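Local coordinates for D-glucosaminate-6-phosphate ammonia lyase (Salmonella typhimurium, PDB 7LCE), which belongs to the selenocysteine synthase-like family of pyridoxal-phosphate-dependent enzymes and carries its cofactor covalently attached, at residues K12-I23 with R323-Y334. Numbering follows the deposited sequence.
Sequences KKVINACGKMTI and RGGEIAIYARKY
The Tyr330 ring is the main bump between 12-23 and 323-334, filling a hollow lined by Val14, Met21 and Ile23. Val14 CG1 lies 3.8 Å from Tyr330 CD1; across the ring from it, Met21 CE comes within 4.3 Å of Tyr330 CD2, and Ile23 CD1 nears CE2. With CG turned anti to the carbonyl carbon (chi1 -72°), the ring has Arg323 CG against one face, offset toward the rim, and its hydroxyl is hydrogen-bonded to Glu46 of the second subunit. Backbones 13-17 and 327-331 run parallel, their axes 14° apart, as a two-stranded sheet in the smaller domain characteristic of fold-type I pyridoxal-phosphate enzymes. Ile15 N donates to Ala328 O (2.8 Å), and Tyr330 N to Ile15 O with an N-H...O angle of 173°. On the face opposite Tyr330, Ile15 CD1 sits against Ile327 CG2 (3.7 Å) and borders Ile329 CG1; helix 352-365 covers Ile15. Ile327 CD1 fits beside the Lys13 stem, 3.6 Å from Lys13 CB. Asn16, still paired with Tyr330, begins the turn: its OD1 accepts from Cys18 N, an Asx turn, and also from Gly19 N. Cys18 SG packs 3.9 Å from Arg332 CG. At the other end, Lys12 NZ reaches the carbonyls of Gly324 and Gly325 through weak hydrogen bonds.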
loop_
_atom_site.group_PDB
_atom_site.type_symbol
_atom_site.label_atom_id
_atom_site.label_comp_id
_atom_site.label_asym_id
_atom_site.label_seq_id
_atom_site.Cartn_x
_atom_site.Cartn_y
_atom_site.Cartn_z
ATOM N N LYS A 12 -54.579 16.009 -12.688
ATOM C CA LYS A 12 -55.747 15.154 -12.828
ATOM C C LYS A 12 -56.290 14.726 -11.471
ATOM O O LYS A 12 -55.541 14.518 -10.512
ATOM C CB LYS A 12 -55.406 13.903 -13.637
ATOM C CG LYS A 12 -54.801 14.171 -14.994
ATOM C CD LYS A 12 -54.348 12.874 -15.632
ATOM C CE LYS A 12 -55.171 12.563 -16.861
ATOM N NZ LYS A 12 -54.693 11.329 -17.544
ATOM N N LYS A 13 -57.611 14.596 -11.398
ATOM C CA LYS A 13 -58.222 13.936 -10.254
ATOM C C LYS A 13 -57.937 12.443 -10.336
ATOM O O LYS A 13 -58.194 11.808 -11.364
ATOM C CB LYS A 13 -59.727 14.196 -10.226
ATOM C CG LYS A 13 -60.471 13.419 -9.158
ATOM C CD LYS A 13 -61.950 13.766 -9.141
ATOM C CE LYS A 13 -62.687 12.919 -8.119
ATOM N NZ LYS A 13 -62.134 13.124 -6.750
ATOM N N VAL A 14 -57.404 11.878 -9.257
ATOM C CA VAL A 14 -56.963 10.487 -9.232
ATOM C C VAL A 14 -57.921 9.678 -8.370
ATOM O O VAL A 14 -58.278 10.097 -7.263
ATOM C CB VAL A 14 -55.521 10.366 -8.711
ATOM C CG1 VAL A 14 -55.096 8.909 -8.672
ATOM C CG2 VAL A 14 -54.574 11.184 -9.574
ATOM N N ILE A 15 -58.328 8.517 -8.877
ATOM C CA ILE A 15 -59.118 7.551 -8.125
ATOM C C ILE A 15 -58.266 6.301 -7.958
ATOM O O ILE A 15 -57.915 5.647 -8.948
ATOM C CB ILE A 15 -60.442 7.216 -8.825
ATOM C CG1 ILE A 15 -61.267 8.482 -9.048
ATOM C CG2 ILE A 15 -61.233 6.204 -8.006
ATOM C CD1 ILE A 15 -62.625 8.213 -9.655
ATOM N N ASN A 16 -57.951 5.963 -6.714
ATOM C CA ASN A 16 -57.040 4.870 -6.410
ATOM C C ASN A 16 -57.844 3.623 -6.082
ATOM O O ASN A 16 -58.611 3.609 -5.114
ATOM C CB ASN A 16 -56.122 5.232 -5.244
ATOM C CG ASN A 16 -55.001 4.229 -5.053
ATOM O OD1 ASN A 16 -55.097 3.076 -5.480
ATOM N ND2 ASN A 16 -53.930 4.663 -4.399
ATOM N N ALA A 17 -57.640 2.569 -6.870
ATOM C CA ALA A 17 -58.273 1.282 -6.621
ATOM C C ALA A 17 -57.266 0.142 -6.670
ATOM O O ALA A 17 -57.671 -1.026 -6.703
ATOM C CB ALA A 17 -59.404 1.030 -7.624
ATOM N N CYS A 18 -55.969 0.448 -6.679
ATOM C CA CYS A 18 -54.920 -0.562 -6.672
ATOM C C CYS A 18 -54.384 -0.840 -5.272
ATOM O O CYS A 18 -54.229 -2.003 -4.889
ATOM C CB CYS A 18 -53.777 -0.132 -7.600
ATOM S SG CYS A 18 -52.578 -1.436 -7.960
ATOM N N GLY A 19 -54.113 0.200 -4.499
ATOM C CA GLY A 19 -53.568 0.043 -3.167
ATOM C C GLY A 19 -52.718 1.242 -2.793
ATOM O O GLY A 19 -52.756 2.282 -3.442
ATOM N N LYS A 20 -51.938 1.067 -1.724
ATOM C CA LYS A 20 -51.093 2.139 -1.193
ATOM C C LYS A 20 -49.822 2.210 -2.038
ATOM O O LYS A 20 -48.773 1.650 -1.708
ATOM C CB LYS A 20 -50.792 1.903 0.282
ATOM C CG LYS A 20 -52.007 1.444 1.088
ATOM C CD LYS A 20 -52.878 2.608 1.546
ATOM C CE LYS A 20 -52.340 3.256 2.805
ATOM N NZ LYS A 20 -52.329 2.303 3.950
ATOM N N MET A 21 -49.929 2.927 -3.152
ATOM C CA MET A 21 -48.878 3.008 -4.158
ATOM C C MET A 21 -48.080 4.297 -4.011
ATOM O O MET A 21 -48.659 5.381 -3.887
ATOM C CB MET A 21 -49.488 2.918 -5.556
ATOM C CG MET A 21 -50.112 1.567 -5.844
ATOM S SD MET A 21 -50.712 1.395 -7.532
ATOM C CE MET A 21 -50.525 3.055 -8.162
ATOM N N THR A 22 -46.751 4.175 -4.046
ATOM C CA THR A 22 -45.898 5.349 -3.886
ATOM C C THR A 22 -46.049 6.333 -5.042
ATOM O O THR A 22 -45.819 7.533 -4.859
ATOM C CB THR A 22 -44.435 4.925 -3.742
ATOM O OG1 THR A 22 -43.998 4.294 -4.951
ATOM C CG2 THR A 22 -44.272 3.956 -2.576
ATOM N N ILE A 23 -46.441 5.860 -6.230
ATOM C CA ILE A 23 -46.573 6.764 -7.373
ATOM C C ILE A 23 -47.828 7.619 -7.305
ATOM O O ILE A 23 -47.995 8.526 -8.130
ATOM C CB ILE A 23 -46.567 6.006 -8.716
ATOM C CG1 ILE A 23 -47.913 5.331 -8.958
ATOM C CG2 ILE A 23 -45.455 4.976 -8.741
ATOM C CD1 ILE A 23 -48.019 4.663 -10.307
ATOM N N ARG A 323 -56.597 4.725 -16.646
ATOM C CA ARG A 323 -55.570 5.643 -16.161
ATOM C C ARG A 323 -55.467 6.884 -17.038
ATOM O O ARG A 323 -55.351 8.004 -16.527
ATOM C CB ARG A 323 -54.216 4.940 -16.102
ATOM C CG ARG A 323 -54.133 3.801 -15.111
ATOM C CD ARG A 323 -52.761 3.158 -15.171
ATOM N NE ARG A 323 -52.465 2.675 -16.514
ATOM C CZ ARG A 323 -51.309 2.141 -16.882
ATOM N NH1 ARG A 323 -50.310 1.997 -16.027
ATOM N NH2 ARG A 323 -51.152 1.740 -18.141
ATOM N N GLY A 324 -55.494 6.705 -18.361
ATOM C CA GLY A 324 -55.265 7.811 -19.275
ATOM C C GLY A 324 -56.395 8.817 -19.354
ATOM O O GLY A 324 -56.175 9.937 -19.828
ATOM N N GLY A 325 -57.591 8.449 -18.908
ATOM C CA GLY A 325 -58.734 9.339 -19.006
ATOM C C GLY A 325 -58.539 10.623 -18.220
ATOM O O GLY A 325 -57.592 10.793 -17.454
ATOM N N GLU A 326 -59.475 11.554 -18.431
ATOM C CA GLU A 326 -59.423 12.835 -17.733
ATOM C C GLU A 326 -59.474 12.644 -16.222
ATOM O O GLU A 326 -58.870 13.424 -15.474
ATOM C CB GLU A 326 -60.557 13.739 -18.222
ATOM C CG GLU A 326 -60.493 15.170 -17.715
ATOM C CD GLU A 326 -61.775 15.938 -17.976
ATOM O OE1 GLU A 326 -62.727 15.341 -18.525
ATOM O OE2 GLU A 326 -61.824 17.141 -17.647
ATOM N N ILE A 327 -60.190 11.625 -15.757
ATOM C CA ILE A 327 -60.124 11.175 -14.372
ATOM C C ILE A 327 -59.234 9.939 -14.362
ATOM O O ILE A 327 -59.601 8.897 -14.917
ATOM C CB ILE A 327 -61.515 10.869 -13.799
ATOM C CG1 ILE A 327 -62.402 12.115 -13.824
ATOM C CG2 ILE A 327 -61.392 10.339 -12.379
ATOM C CD1 ILE A 327 -61.856 13.272 -13.025
ATOM N N ALA A 328 -58.059 10.051 -13.745
ATOM C CA ALA A 328 -57.091 8.957 -13.714
ATOM C C ALA A 328 -57.554 7.893 -12.724
ATOM O O ALA A 328 -57.549 8.122 -11.511
ATOM C CB ALA A 328 -55.711 9.485 -13.340
ATOM N N ILE A 329 -57.946 6.729 -13.237
ATOM C CA ILE A 329 -58.429 5.619 -12.419
ATOM C C ILE A 329 -57.390 4.506 -12.452
ATOM O O ILE A 329 -57.119 3.928 -13.513
ATOM C CB ILE A 329 -59.797 5.111 -12.896
ATOM C CG1 ILE A 329 -60.854 6.210 -12.761
ATOM C CG2 ILE A 329 -60.204 3.872 -12.118
ATOM C CD1 ILE A 329 -62.087 5.969 -13.595
ATOM N N TYR A 330 -56.810 4.206 -11.290
ATOM C CA TYR A 330 -55.760 3.200 -11.160
ATOM C C TYR A 330 -56.354 1.947 -10.524
ATOM O O TYR A 330 -56.708 1.950 -9.340
ATOM C CB TYR A 330 -54.596 3.741 -10.331
ATOM C CG TYR A 330 -53.765 4.783 -11.046
ATOM C CD1 TYR A 330 -54.152 6.117 -11.065
ATOM C CD2 TYR A 330 -52.591 4.434 -11.700
ATOM C CE1 TYR A 330 -53.395 7.072 -11.718
ATOM C CE2 TYR A 330 -51.826 5.382 -12.356
ATOM C CZ TYR A 330 -52.232 6.699 -12.362
ATOM O OH TYR A 330 -51.473 7.649 -13.014
ATOM N N ALA A 331 -56.463 0.880 -11.310
ATOM C CA ALA A 331 -56.942 -0.407 -10.829
ATOM C C ALA A 331 -55.784 -1.386 -10.655
ATOM O O ALA A 331 -54.644 -1.120 -11.044
ATOM C CB ALA A 331 -57.982 -0.981 -11.793
ATOM N N ARG A 332 -56.093 -2.542 -10.065
ATOM C CA ARG A 332 -55.095 -3.591 -9.899
ATOM C C ARG A 332 -54.895 -4.296 -11.234
ATOM O O ARG A 332 -55.837 -4.874 -11.788
ATOM C CB ARG A 332 -55.530 -4.586 -8.824
ATOM C CG ARG A 332 -55.420 -4.072 -7.399
ATOM C CD ARG A 332 -55.920 -5.105 -6.396
ATOM N NE ARG A 332 -55.099 -6.310 -6.357
ATOM C CZ ARG A 332 -54.055 -6.480 -5.559
ATOM N NH1 ARG A 332 -53.664 -5.533 -4.720
ATOM N NH2 ARG A 332 -53.386 -7.629 -5.601
ATOM N N LYS A 333 -53.667 -4.249 -11.747
ATOM C CA LYS A 333 -53.326 -4.819 -13.044
ATOM C C LYS A 333 -52.462 -6.069 -12.912
ATOM O O LYS A 333 -51.692 -6.395 -13.818
ATOM C CB LYS A 333 -52.638 -3.774 -13.920
ATOM C CG LYS A 333 -51.601 -2.935 -13.201
ATOM C CD LYS A 333 -51.097 -1.823 -14.104
ATOM C CE LYS A 333 -50.428 -2.393 -15.346
ATOM N NZ LYS A 333 -49.992 -1.332 -16.295
ATOM N N TYR A 334 -52.577 -6.775 -11.786
ATOM C CA TYR A 334 -51.733 -7.942 -11.545
ATOM C C TYR A 334 -52.025 -9.047 -12.554
ATOM O O TYR A 334 -51.135 -9.485 -13.292
ATOM C CB TYR A 334 -51.931 -8.439 -10.111
ATOM C CG TYR A 334 -51.290 -7.552 -9.062
ATOM C CD1 TYR A 334 -51.810 -6.294 -8.774
ATOM C CD2 TYR A 334 -50.167 -7.972 -8.360
ATOM C CE1 TYR A 334 -51.228 -5.479 -7.818
ATOM C CE2 TYR A 334 -49.578 -7.164 -7.402
ATOM C CZ TYR A 334 -50.113 -5.920 -7.134
ATOM O OH TYR A 334 -49.531 -5.113 -6.183
#